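Local coordinates for protein peroxisomal acyl-CoA oxidase 1A (Solanum lycopersicum, PDB 2FON) that probably catalyses the FAD-dependent first oxidation step of peroxisomal fatty acid beta-oxidation, desaturating acyl-CoA esters with oxygen as electron acceptor, at residues Glu556-Asn561 and Gln570-Cys575; Leu548-Lys553 and Gly576-Phe581; Arg352-Leu357 and Ser613-Asn618. All blocks are in the same frame, centred on the assembly; numbering follows the deposited sequence.

Contact 1: Glu556-Asn561 and Gln570-Cys575; sequences EKLQQN and QLEVLC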
loop_
_atom_site.group_PDB
_atom_site.type_symbol
_atom_site.label_atom_id
_atom_site.label_comp_id
_atom_site.label_asym_id
_atom_site.label_seq_id
_atom_site.Cartn_x
_atom_site.Cartn_y
_atom_site.Cartn_z
ATOM N N GLU B 556 -18.428 14.700 -20.406
ATOM C CA GLU B 556 -18.207 15.584 -21.541
ATOM C C GLU B 556 -17.669 14.808 -22.734
ATOM O O GLU B 556 -18.041 15.049 -23.897
ATOM C CB GLU B 556 -17.246 16.688 -21.164
ATOM C CG GLU B 556 -17.917 17.958 -20.695
ATOM C CD GLU B 556 -16.939 19.146 -20.575
ATOM O OE1 GLU B 556 -15.791 19.102 -21.124
ATOM O OE2 GLU B 556 -17.334 20.136 -19.912
ATOM N N LYS B 557 -16.778 13.868 -22.402
ATOM C CA LYS B 557 -16.179 12.915 -23.331
ATOM C C LYS B 557 -17.259 12.059 -24.045
ATOM O O LYS B 557 -17.202 11.847 -25.271
ATOM C CB LYS B 557 -15.214 12.060 -22.546
ATOM C CG LYS B 557 -14.515 10.995 -23.315
ATOM C CD LYS B 557 -13.883 11.535 -24.570
ATOM C CE LYS B 557 -13.321 10.406 -25.385
ATOM N NZ LYS B 557 -12.320 10.978 -26.292
ATOM N N LEU B 558 -18.269 11.633 -23.293
ATOM C CA LEU B 558 -19.332 10.818 -23.866
ATOM C C LEU B 558 -20.193 11.511 -24.919
ATOM O O LEU B 558 -20.850 10.822 -25.701
ATOM C CB LEU B 558 -20.164 10.133 -22.779
ATOM C CG LEU B 558 -19.333 9.177 -21.860
ATOM C CD1 LEU B 558 -20.225 8.384 -20.900
ATOM C CD2 LEU B 558 -18.352 8.216 -22.587
ATOM N N GLN B 559 -20.171 12.852 -24.964
ATOM C CA GLN B 559 -20.885 13.636 -26.017
ATOM C C GLN B 559 -20.104 13.784 -27.330
ATOM O O GLN B 559 -20.661 14.215 -28.328
ATOM C CB GLN B 559 -21.219 15.040 -25.531
ATOM C CG GLN B 559 -22.247 15.132 -24.424
ATOM C CD GLN B 559 -21.900 16.230 -23.417
ATOM O OE1 GLN B 559 -21.232 17.221 -23.751
ATOM N NE2 GLN B 559 -22.337 16.047 -22.172
ATOM N N GLN B 560 -18.812 13.450 -27.325
ATOM C CA GLN B 560 -18.049 13.369 -28.563
ATOM C C GLN B 560 -18.632 12.251 -29.424
ATOM O O GLN B 560 -19.517 11.510 -28.960
ATOM C CB GLN B 560 -16.576 13.133 -28.281
ATOM C CG GLN B 560 -15.870 14.363 -27.771
ATOM C CD GLN B 560 -14.440 14.084 -27.264
ATOM O OE1 GLN B 560 -13.665 13.350 -27.900
ATOM N NE2 GLN B 560 -14.086 14.685 -26.121
ATOM N N ASN B 561 -18.182 12.131 -30.676
ATOM C CA ASN B 561 -18.652 11.014 -31.499
ATOM C C ASN B 561 -18.122 9.665 -30.967
ATOM O O ASN B 561 -18.813 9.028 -30.162
ATOM C CB ASN B 561 -18.411 11.235 -33.002
ATOM C CG ASN B 561 -16.964 10.989 -33.406
ATOM O OD1 ASN B 561 -16.708 10.131 -34.259
ATOM N ND2 ASN B 561 -16.013 11.709 -32.785
ATOM N N GLN B 570 -19.871 0.736 -23.906
ATOM C CA GLN B 570 -19.040 0.204 -22.837
ATOM C C GLN B 570 -18.450 1.315 -22.018
ATOM O O GLN B 570 -18.204 1.140 -20.824
ATOM C CB GLN B 570 -17.884 -0.656 -23.379
ATOM C CG GLN B 570 -18.200 -2.121 -23.651
ATOM C CD GLN B 570 -19.010 -2.779 -22.547
ATOM O OE1 GLN B 570 -20.194 -3.077 -22.727
ATOM N NE2 GLN B 570 -18.385 -3.003 -21.401
ATOM N N LEU B 571 -18.170 2.445 -22.664
ATOM C CA LEU B 571 -17.528 3.568 -21.976
ATOM C C LEU B 571 -18.506 4.240 -21.067
ATOM O O LEU B 571 -18.103 4.713 -20.012
ATOM C CB LEU B 571 -16.912 4.595 -22.929
ATOM C CG LEU B 571 -15.587 4.185 -23.579
ATOM C CD1 LEU B 571 -15.107 5.247 -24.543
ATOM C CD2 LEU B 571 -14.587 3.923 -22.497
ATOM N N GLU B 572 -19.782 4.238 -21.459
ATOM C CA GLU B 572 -20.859 4.637 -20.554
ATOM C C GLU B 572 -20.948 3.763 -19.316
ATOM O O GLU B 572 -21.040 4.260 -18.198
ATOM C CB GLU B 572 -22.178 4.640 -21.272
ATOM C CG GLU B 572 -22.512 6.000 -21.782
ATOM C CD GLU B 572 -23.128 5.972 -23.188
ATOM O OE1 GLU B 572 -24.218 5.342 -23.367
ATOM O OE2 GLU B 572 -22.528 6.594 -24.106
ATOM N N VAL B 573 -20.915 2.458 -19.517
ATOM C CA VAL B 573 -20.870 1.554 -18.407
ATOM C C VAL B 573 -19.713 1.978 -17.455
ATOM O O VAL B 573 -19.881 2.025 -16.206
ATOM C CB VAL B 573 -20.692 0.106 -18.904
ATOM C CG1 VAL B 573 -20.238 -0.786 -17.792
ATOM C CG2 VAL B 573 -21.946 -0.427 -19.486
ATOM N N LEU B 574 -18.546 2.310 -18.033
ATOM C CA LEU B 574 -17.400 2.672 -17.199
ATOM C C LEU B 574 -17.642 3.976 -16.464
ATOM O O LEU B 574 -17.263 4.152 -15.320
ATOM C CB LEU B 574 -16.102 2.678 -17.998
ATOM C CG LEU B 574 -15.574 1.257 -18.263
ATOM C CD1 LEU B 574 -14.352 1.238 -19.179
ATOM C CD2 LEU B 574 -15.301 0.535 -16.972
ATOM N N CYS B 575 -18.346 4.876 -17.112
ATOM C CA CYS B 575 -18.677 6.144 -16.488
ATOM C C CYS B 575 -19.484 5.969 -15.220
ATOM O O CYS B 575 -19.174 6.569 -14.182
ATOM C CB CYS B 575 -19.483 7.027 -17.425
ATOM S SG CYS B 575 -19.421 8.649 -16.739
#

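Contact 2: Leu548-Lys553 and Gly576-Phe581; sequences LIVVSK and GIYSLF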
loop_
_atom_site.group_PDB
_atom_site.type_symbol
_atom_site.label_atom_id
_atom_site.label_comp_id
_atom_site.label_asym_id
_atom_site.label_seq_id
_atom_site.Cartn_x
_atom_site.Cartn_y
_atom_site.Cartn_z
ATOM N N LEU B 548 -15.508 15.676 -8.841
ATOM C CA LEU B 548 -16.505 16.251 -9.694
ATOM C C LEU B 548 -15.864 16.599 -11.037
ATOM O O LEU B 548 -16.468 16.450 -12.093
ATOM C CB LEU B 548 -17.154 17.488 -9.037
ATOM C CG LEU B 548 -17.851 18.465 -9.998
ATOM C CD1 LEU B 548 -19.043 17.819 -10.670
ATOM C CD2 LEU B 548 -18.270 19.743 -9.343
ATOM N N ILE B 549 -14.644 17.092 -11.009
ATOM C CA ILE B 549 -14.006 17.399 -12.264
ATOM C C ILE B 549 -13.895 16.087 -13.064
ATOM O O ILE B 549 -14.274 16.065 -14.253
ATOM C CB ILE B 549 -12.631 18.105 -12.081
ATOM C CG1 ILE B 549 -12.789 19.459 -11.392
ATOM C CG2 ILE B 549 -11.981 18.374 -13.411
ATOM C CD1 ILE B 549 -11.471 20.016 -10.990
ATOM N N VAL B 550 -13.468 14.994 -12.429
ATOM C CA VAL B 550 -13.284 13.771 -13.162
ATOM C C VAL B 550 -14.629 13.389 -13.741
ATOM O O VAL B 550 -14.795 13.320 -14.959
ATOM C CB VAL B 550 -12.690 12.641 -12.304
ATOM C CG1 VAL B 550 -12.548 11.342 -13.096
ATOM C CG2 VAL B 550 -11.293 13.028 -11.744
ATOM N N VAL B 551 -15.648 13.243 -12.909
ATOM C CA VAL B 551 -16.930 12.798 -13.437
ATOM C C VAL B 551 -17.422 13.704 -14.552
ATOM O O VAL B 551 -17.835 13.232 -15.608
ATOM C CB VAL B 551 -17.949 12.727 -12.360
ATOM C CG1 VAL B 551 -19.269 12.470 -12.960
ATOM C CG2 VAL B 551 -17.584 11.611 -11.359
ATOM N N SER B 552 -17.365 15.010 -14.365
ATOM C CA SER B 552 -17.949 15.886 -15.365
ATOM C C SER B 552 -17.199 15.872 -16.704
ATOM O O SER B 552 -17.765 16.272 -17.736
ATOM C CB SER B 552 -18.050 17.303 -14.848
ATOM O OG SER B 552 -16.810 17.915 -15.035
ATOM N N LYS B 553 -15.937 15.432 -16.683
ATOM C CA LYS B 553 -15.141 15.397 -17.913
ATOM C C LYS B 553 -15.371 14.084 -18.647
ATOM O O LYS B 553 -15.293 13.980 -19.870
ATOM C CB LYS B 553 -13.657 15.603 -17.612
ATOM C CG LYS B 553 -13.371 16.961 -17.018
ATOM C CD LYS B 553 -13.678 18.040 -18.005
ATOM C CE LYS B 553 -13.819 19.418 -17.385
ATOM N NZ LYS B 553 -14.567 20.342 -18.399
ATOM N N GLY B 576 -20.515 5.134 -15.341
ATOM C CA GLY B 576 -21.486 4.929 -14.301
ATOM C C GLY B 576 -20.791 4.335 -13.125
ATOM O O GLY B 576 -21.020 4.753 -11.983
ATOM N N ILE B 577 -19.890 3.401 -13.418
ATOM C CA ILE B 577 -19.254 2.648 -12.384
ATOM C C ILE B 577 -18.387 3.577 -11.621
ATOM O O ILE B 577 -18.346 3.550 -10.389
ATOM C CB ILE B 577 -18.439 1.502 -12.940
ATOM C CG1 ILE B 577 -19.354 0.341 -13.340
ATOM C CG2 ILE B 577 -17.384 1.018 -11.904
ATOM C CD1 ILE B 577 -18.578 -0.877 -13.802
ATOM N N TYR B 578 -17.667 4.425 -12.320
ATOM C CA TYR B 578 -16.737 5.264 -11.555
ATOM C C TYR B 578 -17.523 6.199 -10.631
ATOM O O TYR B 578 -17.207 6.351 -9.464
ATOM C CB TYR B 578 -15.779 6.009 -12.448
ATOM C CG TYR B 578 -14.953 7.012 -11.712
ATOM C CD1 TYR B 578 -13.725 6.652 -11.156
ATOM C CD2 TYR B 578 -15.363 8.350 -11.619
ATOM C CE1 TYR B 578 -12.961 7.571 -10.508
ATOM C CE2 TYR B 578 -14.579 9.309 -10.950
ATOM C CZ TYR B 578 -13.394 8.907 -10.385
ATOM O OH TYR B 578 -12.596 9.815 -9.685
ATOM N N SER B 579 -18.600 6.757 -11.129
ATOM C CA SER B 579 -19.230 7.795 -10.379
ATOM C C SER B 579 -20.138 7.206 -9.327
ATOM O O SER B 579 -20.330 7.789 -8.251
ATOM C CB SER B 579 -19.977 8.721 -11.315
ATOM O OG SER B 579 -20.662 7.954 -12.265
ATOM N N LEU B 580 -20.678 6.034 -9.600
ATOM C CA LEU B 580 -21.485 5.404 -8.569
ATOM C C LEU B 580 -20.650 4.680 -7.552
ATOM O O LEU B 580 -21.064 4.519 -6.411
ATOM C CB LEU B 580 -22.549 4.502 -9.172
ATOM C CG LEU B 580 -23.472 5.344 -10.067
ATOM C CD1 LEU B 580 -24.491 4.489 -10.705
ATOM C CD2 LEU B 580 -24.130 6.517 -9.310
ATOM N N PHE B 581 -19.442 4.269 -7.914
ATOM C CA PHE B 581 -18.578 3.661 -6.892
ATOM C C PHE B 581 -18.241 4.731 -5.912
ATOM O O PHE B 581 -18.237 4.495 -4.711
ATOM C CB PHE B 581 -17.263 3.103 -7.435
ATOM C CG PHE B 581 -16.342 2.620 -6.354
ATOM C CD1 PHE B 581 -15.311 3.426 -5.885
ATOM C CD2 PHE B 581 -16.528 1.369 -5.769
ATOM C CE1 PHE B 581 -14.443 2.968 -4.837
ATOM C CE2 PHE B 581 -15.655 0.885 -4.760
ATOM C CZ PHE B 581 -14.617 1.691 -4.292
#

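Contact 3: Arg352-Leu357 and Ser613-Asn618; sequences RLFPLL and SQLRPN. With FAD (flavin-adenine dinucleotide), chain D.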
loop_
_atom_site.group_PDB
_atom_site.type_symbol
_atom_site.label_atom_id
_atom_site.label_comp_id
_atom_site.label_asym_id
_atom_site.label_seq_id
_atom_site.Cartn_x
_atom_site.Cartn_y
_atom_site.Cartn_z
ATOM N N ARG B 352 -13.999 -4.637 -5.809
ATOM C CA ARG B 352 -12.693 -4.029 -5.652
ATOM C C ARG B 352 -12.012 -3.798 -6.992
ATOM O O ARG B 352 -11.269 -2.849 -7.113
ATOM C CB ARG B 352 -11.813 -4.818 -4.696
ATOM C CG ARG B 352 -12.593 -5.721 -3.714
ATOM C CD ARG B 352 -11.740 -6.202 -2.634
ATOM N NE ARG B 352 -11.384 -7.605 -2.711
ATOM C CZ ARG B 352 -10.139 -8.093 -2.570
ATOM N NH1 ARG B 352 -9.075 -7.307 -2.382
ATOM N NH2 ARG B 352 -9.945 -9.398 -2.606
ATOM N N LEU B 353 -12.304 -4.592 -8.021
ATOM C CA LEU B 353 -11.552 -4.493 -9.297
ATOM C C LEU B 353 -12.112 -3.538 -10.357
ATOM O O LEU B 353 -11.392 -2.647 -10.834
ATOM C CB LEU B 353 -11.338 -5.860 -9.905
ATOM C CG LEU B 353 -10.702 -5.901 -11.277
ATOM C CD1 LEU B 353 -9.215 -5.846 -11.126
ATOM C CD2 LEU B 353 -11.101 -7.167 -12.032
ATOM N N PHE B 354 -13.393 -3.697 -10.715
ATOM C CA PHE B 354 -14.022 -2.842 -11.717
ATOM C C PHE B 354 -14.008 -1.328 -11.419
ATOM O O PHE B 354 -13.991 -0.544 -12.335
ATOM C CB PHE B 354 -15.421 -3.276 -11.938
ATOM C CG PHE B 354 -15.542 -4.627 -12.537
ATOM C CD1 PHE B 354 -16.814 -5.123 -12.918
ATOM C CD2 PHE B 354 -14.421 -5.427 -12.737
ATOM C CE1 PHE B 354 -16.925 -6.379 -13.495
ATOM C CE2 PHE B 354 -14.552 -6.662 -13.315
ATOM C CZ PHE B 354 -15.800 -7.146 -13.676
ATOM N N PRO B 355 -14.062 -0.891 -10.162
ATOM C CA PRO B 355 -13.864 0.552 -10.050
ATOM C C PRO B 355 -12.465 0.993 -10.494
ATOM O O PRO B 355 -12.284 2.164 -10.882
ATOM C CB PRO B 355 -13.993 0.830 -8.545
ATOM C CG PRO B 355 -14.673 -0.300 -8.010
ATOM C CD PRO B 355 -14.362 -1.511 -8.868
ATOM N N LEU B 356 -11.485 0.083 -10.425
ATOM C CA LEU B 356 -10.101 0.460 -10.758
ATOM C C LEU B 356 -9.962 0.521 -12.264
ATOM O O LEU B 356 -9.334 1.433 -12.803
ATOM C CB LEU B 356 -9.071 -0.464 -10.086
ATOM C CG LEU B 356 -9.112 -0.341 -8.544
ATOM C CD1 LEU B 356 -8.103 -1.246 -7.911
ATOM C CD2 LEU B 356 -8.930 1.109 -8.030
ATOM N N LEU B 357 -10.596 -0.437 -12.939
ATOM C CA LEU B 357 -10.772 -0.381 -14.379
ATOM C C LEU B 357 -11.460 0.925 -14.804
ATOM O O LEU B 357 -10.883 1.749 -15.537
ATOM C CB LEU B 357 -11.621 -1.546 -14.736
ATOM C CG LEU B 357 -11.808 -2.051 -16.143
ATOM C CD1 LEU B 357 -10.755 -1.571 -17.113
ATOM C CD2 LEU B 357 -11.781 -3.545 -15.981
ATOM N N SER B 613 -22.443 -6.498 -13.340
ATOM C CA SER B 613 -22.903 -7.664 -14.117
ATOM C C SER B 613 -22.781 -7.485 -15.619
ATOM O O SER B 613 -22.532 -8.446 -16.321
ATOM C CB SER B 613 -24.352 -8.011 -13.804
ATOM O OG SER B 613 -24.439 -8.554 -12.509
ATOM N N GLN B 614 -22.981 -6.260 -16.112
ATOM C CA GLN B 614 -22.802 -6.015 -17.536
ATOM C C GLN B 614 -21.331 -5.845 -17.889
ATOM O O GLN B 614 -20.887 -6.359 -18.897
ATOM C CB GLN B 614 -23.671 -4.872 -18.082
ATOM C CG GLN B 614 -24.320 -3.961 -17.045
ATOM C CD GLN B 614 -25.533 -3.161 -17.608
ATOM O OE1 GLN B 614 -25.411 -2.358 -18.574
ATOM N NE2 GLN B 614 -26.693 -3.367 -16.991
ATOM N N LEU B 615 -20.553 -5.158 -17.068
ATOM C CA LEU B 615 -19.138 -5.068 -17.362
ATOM C C LEU B 615 -18.570 -6.469 -17.507
ATOM O O LEU B 615 -17.988 -6.747 -18.542
ATOM C CB LEU B 615 -18.350 -4.270 -16.314
ATOM C CG LEU B 615 -16.959 -3.841 -16.819
ATOM C CD1 LEU B 615 -17.044 -2.853 -17.934
ATOM C CD2 LEU B 615 -16.172 -3.184 -15.770
ATOM N N ARG B 616 -18.777 -7.333 -16.500
ATOM C CA ARG B 616 -18.313 -8.731 -16.491
ATOM C C ARG B 616 -17.924 -9.372 -17.838
ATOM O O ARG B 616 -16.774 -9.776 -18.030
ATOM C CB ARG B 616 -19.283 -9.663 -15.752
ATOM C CG ARG B 616 -18.890 -11.113 -15.844
ATOM C CD ARG B 616 -17.455 -11.328 -15.393
ATOM N NE ARG B 616 -17.039 -12.732 -15.436
ATOM C CZ ARG B 616 -16.311 -13.322 -16.396
ATOM N NH1 ARG B 616 -15.888 -12.639 -17.446
ATOM N NH2 ARG B 616 -15.987 -14.611 -16.288
ATOM N N PRO B 617 -18.852 -9.482 -18.768
ATOM C CA PRO B 617 -18.396 -10.141 -19.968
ATOM C C PRO B 617 -17.284 -9.421 -20.662
ATOM O O PRO B 617 -16.623 -10.010 -21.450
ATOM C CB PRO B 617 -19.627 -10.103 -20.888
ATOM C CG PRO B 617 -20.816 -9.894 -19.970
ATOM C CD PRO B 617 -20.264 -9.073 -18.839
ATOM N N ASN B 618 -17.074 -8.150 -20.400
ATOM C CA ASN B 618 -16.123 -7.360 -21.210
ATOM C C ASN B 618 -14.785 -7.025 -20.592
ATOM O O ASN B 618 -13.875 -6.566 -21.291
ATOM C CB ASN B 618 -16.783 -6.043 -21.704
ATOM C CG ASN B 618 -18.029 -6.289 -22.529
ATOM O OD1 ASN B 618 -18.000 -6.347 -23.773
ATOM N ND2 ASN B 618 -19.131 -6.470 -21.833
HETATM P PA FAD D . -7.338 -16.997 -3.494
HETATM O O1A FAD D . -8.360 -17.630 -2.588
HETATM O O2A FAD D . -7.016 -17.758 -4.783
HETATM O O5B FAD D . -7.934 -15.571 -3.749
HETATM C C5B FAD D . -7.545 -14.853 -4.894
HETATM C C4B FAD D . -8.617 -13.774 -4.940
HETATM O O4B FAD D . -9.874 -14.408 -5.098
HETATM C C3B FAD D . -8.703 -12.951 -3.654
HETATM O O3B FAD D . -9.031 -11.676 -4.061
HETATM C C2B FAD D . -9.926 -13.473 -2.976
HETATM O O2B FAD D . -10.546 -12.496 -2.204
HETATM C C1B FAD D . -10.775 -13.889 -4.167
HETATM N N9A FAD D . -11.651 -14.965 -3.720
HETATM C C8A FAD D . -11.312 -16.280 -3.574
HETATM N N7A FAD D . -12.419 -16.915 -3.118
HETATM C C5A FAD D . -13.444 -16.034 -2.997
HETATM C C6A FAD D . -14.779 -16.154 -2.601
HETATM N N6A FAD D . -15.243 -17.342 -2.226
HETATM N N1A FAD D . -15.598 -15.044 -2.576
HETATM C C2A FAD D . -15.123 -13.808 -2.955
HETATM N N3A FAD D . -13.816 -13.698 -3.360
HETATM C C4A FAD D . -12.978 -14.788 -3.368
HETATM N N1 FAD D . 0.382 -21.925 3.077
HETATM C C2 FAD D . 0.773 -23.045 3.804
HETATM O O2 FAD D . 0.125 -24.124 3.788
HETATM N N3 FAD D . 1.874 -22.922 4.625
HETATM C C4 FAD D . 2.575 -21.751 4.691
HETATM O O4 FAD D . 3.575 -21.710 5.409
HETATM C C4X FAD D . 2.182 -20.650 3.946
HETATM N N5 FAD D . 2.918 -19.467 3.978
HETATM C C5X FAD D . 2.606 -18.390 3.209
HETATM C C6 FAD D . 3.415 -17.296 3.308
HETATM C C7 FAD D . 3.123 -16.169 2.566
HETATM C C7M FAD D . 4.050 -14.982 2.726
HETATM C C8 FAD D . 1.970 -16.171 1.716
HETATM C C8M FAD D . 1.594 -14.996 0.864
HETATM C C9 FAD D . 1.173 -17.299 1.633
HETATM C C9A FAD D . 1.498 -18.451 2.375
HETATM N N10 FAD D . 0.727 -19.654 2.334
HETATM C C10 FAD D . 1.081 -20.740 3.128
HETATM C "C1'" FAD D . -0.532 -19.795 1.509
HETATM C "C2'" FAD D . -1.461 -18.831 2.239
HETATM O "O2'" FAD D . -1.677 -19.214 3.544
HETATM C "C3'" FAD D . -2.879 -18.690 1.787
HETATM O "O3'" FAD D . -3.625 -19.852 2.069
HETATM C "C4'" FAD D . -3.042 -18.291 0.353
HETATM O "O4'" FAD D . -2.166 -17.211 0.062
HETATM C "C5'" FAD D . -4.529 -17.936 0.229
HETATM O "O5'" FAD D . -4.644 -17.013 -0.813
HETATM P P FAD D . -4.808 -17.496 -2.316
HETATM O O1P FAD D . -3.450 -17.371 -2.975
HETATM O O2P FAD D . -5.432 -18.898 -2.237
HETATM O O3P FAD D . -5.965 -16.484 -2.816
#

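Contact 1: Glu556-Asn561 and Gln570-Cys575
Leu-558 reaches from helix 535-558 to the flank of helix 567-585 and carries the whole contact, the two helices forming an antiparallel helical hairpin closed by a short connection. Its two methyls divide the work. Leu-558 CD1 lies 3.4 Å from Glu-572 CG, against the aliphatic part of that side chain. Leu-558 CD1 is also 3.8 Å from Cys-575 CB, one turn further along. Leu-558 CD2 rests on Leu-571 CB at 3.9 Å. The leucine CG lies beside the backbone N, anti to the carbonyl carbon (chi1 -60°), and from there the two methyls spread over these three residues. No hydrogen bond crosses here.

Behind this first shell, Leu-571 packs on Tyr-361 and Phe-365, so helix 347-380 covers the buried side of the contact, while Glu-572 lies at its partly exposed margin. Next to Leu-558, the amino group of Lys-557 makes a salt bridge to Glu-368 on that same third helix. Lys-557 NZ also gives a hydrogen bond of 3.2 Å to Gln-560 OE1, arriving well above the plane of the amide carbonyl, 45° out of it.

Contact 2: Leu548-Lys553 and Gly576-Phe581
Val-550 and Tyr-578 make the close part of this contact. Val-550 CG1 comes within 3.6 Å of Tyr-578 CE2, approaching the ring obliquely, and the two side chains cross at about a right angle. Val-550 CG1 also lies 3.7 Å from Tyr-578 OH, so the valine covers the far end of the phenol. Val-551 meets the ring differently: its CG2 sits at the ring edge, near the plane, 3.8 Å from Tyr-578 CE2. Val-551 CG2 also touches Ser-579 CB at 3.8 Å. The first side-chain torsion of the tyrosine puts CG anti to the backbone N (chi1 172°), and the ring reaches both valines.

The two helices are the arms of an antiparallel helical hairpin within the helical C-terminal region of the acyl-CoA oxidase; their short segments run at 154° to each other, with axes 10.3 Å apart at closest approach. Leu-402 of helix 389-417 packs on both Val-550 and Tyr-578, and Ser-359 of helix 347-380 also touches the tyrosine.

At Val-551 and Ser-579 the backbones come nearest, their CA atoms 6.3 Å apart, and both valine methyls approach the serine CB. The hydroxyl of Ser-579 does not serve the interface: it hydrogen-bonds to the carbonyl of Cys-575 in its own helix. The loose side lies further round helix 535-558, where Ser-552 and Lys-553 are partly exposed and make no contact across. Ser-552 OG bonds to Ile-549 O at 3.2 Å, and Lys-553 forms a salt bridge with Glu-556 and a cation-pi contact with Trp-369.

Contact 3: Arg352-Leu357 and Ser613-Asn618
Phe-354 and Leu-615 meet from opposite directions in a CH-pi contact. Leu-615 CD2 lies over one face of the phenylalanine, 3.8 Å from the centroid of the Phe-354 ring and 26° off the normal, displaced toward the rim on the CG-CD1 side. Leu-615 CD2 is 3.5 Å from Phe-354 CD1, the nearest ring atom. With CG opposite its backbone N (chi1 -164°), Leu-615 directs its branched end from the last turn of helix 598-615 onto helix 347-380.

Other apolar packing extends this patch. Leu-357, one turn beyond Phe-354, brings CD2 to 4.4 Å from Leu-615 CD2, a looser touch. The backbone is involved as well: Phe-354 CE1 is 3.7 Å from Arg-616 N, where the chain leaves the helix. Pro-355 breaks the regular bonding of helix 347-380, which is kinked here; Leu-353 O takes Leu-357 N in the helical manner and Leu-356 N from one residue nearer.

The polar side chains find partners outside the two segments. Arg-616 makes salt bridges to Glu-29 and Asp-345. Arg-352 belongs to the FAD site: its NH2 lies 2.9 Å from FAD O3B and gives a weak hydrogen bond of 3.2 Å to FAD O2B, while its NH1 is paired with Glu-413 of helix 389-417. Val-447 of the second subunit packs on this arginine.

Arg-352 thus touches the adenosine ribose by a weak bond and a close approach, with Glu-413 probably balancing its charge and orienting the guanidinium, while the same helix is packed through Phe-354 mainly by apolar contacts.

In the fold
Contacts 1 and 2 are successive levels of one helical hairpin, 535-558 against 567-585, with centres about 11 Å apart. Contact 3 adds helix 347-380 and the end of helix 598-615, its centre about 16 Å from that of contact 1 and 15 Å from that of contact 2. Leu-615 ties them together: Leu-615 CD1 packs on Val-573 CG1 at 3.8 Å, and Leu-615 CD2 lies 3.9 Å from Ile-577 CD1. Phe-581 CD2 also meets Pro-355 CG at 3.4 Å. Of the three, contact 3 holds an FAD-binding residue, Arg-352; contacts 1 and 2 lie away from the FAD site. The same FAD is also bound by residues of the second subunit, among them Thr-157 and Thr-441.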